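Local coordinates for packaging enzyme P4 (Pseudomonas phage phi13, PDB 4BLP), which probably acts as a hexameric RecA-like NTPase motor that packages viral RNA into the phage procapsid, at residues Gly57-Leu62 / Pro113-Val118. Sequence-based numbering, arbitrary orientation. Where two conformers were deposited one is given.
Sequences GGMTAL and PQQNNV
The carboxamide of Q115 lies with one flat face against M59 and G58: M59 CG sits over it, 3.8 Å from Q115 CD, and G58 CA covers the NE2 end of the same face. The opposite face rests on the chain's own backbone at N116 N. At the edge, Q115 NE2 points an N-H at G57 O (2.9 Å, 162° at the hydrogen); the acceptor lies almost in the amide plane, and the bond lands on a lone pair in the carbonyl plane. NE2 also binds S43 O and OE1 takes a bond from R120 NH2, so three partners fix the amide's rotation. With CG anti to the backbone N (chi1 162°) and a bend at chi2, Q115 reaches G57 while its CB packs 3.3 Å from G58 O. A water donates to G58 O (2.8 Å) and accepts from Q115 N (3.0 Å), bridging the two backbones. The contact joins two irregular loops: one follows helix 47-51, the other leaves strand 110-111 and makes a type II beta turn from Q115 to V118. Both lie beside the small three-stranded antiparallel sheet, apart from the eight-stranded RecA-like core. Bent at chi2 and chi3, M59 crosses the Q115 side chain at about a right angle and sets SD 3.9 Å from V118 CG2, with CE 3.5 Å from V118 O. V39 of a neighbouring subunit packs on M59.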
loop_
_atom_site.group_PDB
_atom_site.type_symbol
_atom_site.label_atom_id
_atom_site.label_comp_id
_atom_site.label_asym_id
_atom_site.label_seq_id
_atom_site.Cartn_x
_atom_site.Cartn_y
_atom_site.Cartn_z
ATOM N N GLY D 57 22.233 10.576 -17.682
ATOM C CA GLY D 57 20.854 10.087 -17.762
ATOM C C GLY D 57 20.653 8.705 -18.360
ATOM O O GLY D 57 19.518 8.286 -18.567
ATOM N N GLY D 58 21.746 7.989 -18.646
ATOM C CA GLY D 58 21.657 6.628 -19.188
ATOM C C GLY D 58 21.974 5.539 -18.192
ATOM O O GLY D 58 21.946 5.765 -16.967
ATOM N N MET D 59 22.277 4.323 -18.708
ATOM C CA MET D 59 22.544 3.153 -17.845
ATOM C C MET D 59 23.979 2.697 -17.863
ATOM O O MET D 59 24.333 1.787 -17.109
ATOM C CB MET D 59 21.728 1.915 -18.344
ATOM C CG MET D 59 20.254 1.961 -18.100
ATOM S SD MET D 59 19.909 1.627 -16.377
ATOM C CE MET D 59 19.970 -0.141 -16.293
ATOM N N THR D 60 24.790 3.235 -18.764
ATOM C CA THR D 60 26.146 2.719 -18.933
ATOM C C THR D 60 27.105 3.344 -17.940
ATOM O O THR D 60 27.498 4.485 -18.110
ATOM C CB THR D 60 26.600 2.957 -20.373
ATOM O OG1 THR D 60 25.574 2.444 -21.230
ATOM C CG2 THR D 60 27.950 2.277 -20.698
ATOM N N ALA D 61 27.534 2.584 -16.950
ATOM C CA ALA D 61 28.468 3.146 -15.968
ATOM C C ALA D 61 29.831 3.379 -16.601
ATOM O O ALA D 61 30.365 2.498 -17.311
ATOM C CB ALA D 61 28.612 2.215 -14.781
ATOM N N LEU D 62 30.363 4.597 -16.425
ATOM C CA LEU D 62 31.731 4.860 -16.832
ATOM C C LEU D 62 32.635 4.098 -15.881
ATOM O O LEU D 62 32.189 3.759 -14.775
ATOM C CB LEU D 62 32.013 6.385 -16.712
ATOM C CG LEU D 62 31.261 7.313 -17.652
ATOM C CD1 LEU D 62 31.315 8.796 -17.135
ATOM C CD2 LEU D 62 31.799 7.201 -19.063
ATOM N N PRO D 113 21.248 9.218 -10.232
ATOM C CA PRO D 113 21.245 9.095 -11.713
ATOM C C PRO D 113 19.798 9.199 -12.171
ATOM O O PRO D 113 18.891 8.619 -11.536
ATOM C CB PRO D 113 21.861 7.718 -11.979
ATOM C CG PRO D 113 21.480 6.895 -10.721
ATOM C CD PRO D 113 21.568 7.931 -9.575
ATOM N N GLN D 114 19.576 9.962 -13.262
ATOM C CA GLN D 114 18.194 10.274 -13.640
ATOM C C GLN D 114 17.593 9.403 -14.744
ATOM O O GLN D 114 16.434 9.618 -15.142
ATOM C CB GLN D 114 18.081 11.764 -13.988
ATOM C CG GLN D 114 18.293 12.679 -12.722
ATOM C CD GLN D 114 17.363 12.360 -11.552
ATOM O OE1 GLN D 114 16.216 11.932 -11.719
ATOM N NE2 GLN D 114 17.808 12.589 -10.343
ATOM N N GLN D 115 18.310 8.330 -15.125
ATOM C CA GLN D 115 17.726 7.333 -16.024
ATOM C C GLN D 115 16.453 6.772 -15.373
ATOM O O GLN D 115 16.472 6.385 -14.185
ATOM C CB GLN D 115 18.751 6.184 -16.206
ATOM C CG GLN D 115 18.162 4.859 -16.752
ATOM C CD GLN D 115 17.739 4.813 -18.205
ATOM O OE1 GLN D 115 17.166 3.810 -18.622
ATOM N NE2 GLN D 115 17.993 5.859 -19.022
ATOM N N ASN D 116 15.383 6.674 -16.136
ATOM C CA ASN D 116 14.153 6.060 -15.596
ATOM C C ASN D 116 14.417 4.596 -15.182
ATOM O O ASN D 116 15.099 3.869 -15.917
ATOM C CB ASN D 116 13.054 6.085 -16.676
ATOM C CG ASN D 116 11.742 5.518 -16.214
ATOM O OD1 ASN D 116 11.173 5.964 -15.218
ATOM N ND2 ASN D 116 11.290 4.472 -16.882
ATOM N N ASN D 117 13.894 4.162 -13.984
ATOM C CA ASN D 117 14.049 2.747 -13.558
ATOM C C ASN D 117 15.499 2.293 -13.666
ATOM O O ASN D 117 15.796 1.188 -14.157
ATOM C CB ASN D 117 13.186 1.859 -14.461
ATOM C CG ASN D 117 11.717 2.056 -14.253
ATOM O OD1 ASN D 117 11.293 2.558 -13.212
ATOM N ND2 ASN D 117 10.923 1.611 -15.219
ATOM N N VAL D 118 16.426 3.132 -13.193
ATOM C CA VAL D 118 17.863 2.872 -13.326
ATOM C C VAL D 118 18.336 1.586 -12.600
ATOM O O VAL D 118 19.327 1.001 -13.020
ATOM C CB VAL D 118 18.667 4.116 -12.866
ATOM C CG1 VAL D 118 18.589 4.302 -11.346
ATOM C CG2 VAL D 118 20.117 4.041 -13.348
HETATM O O HOH W 1 21.263 7.906 -15.224
#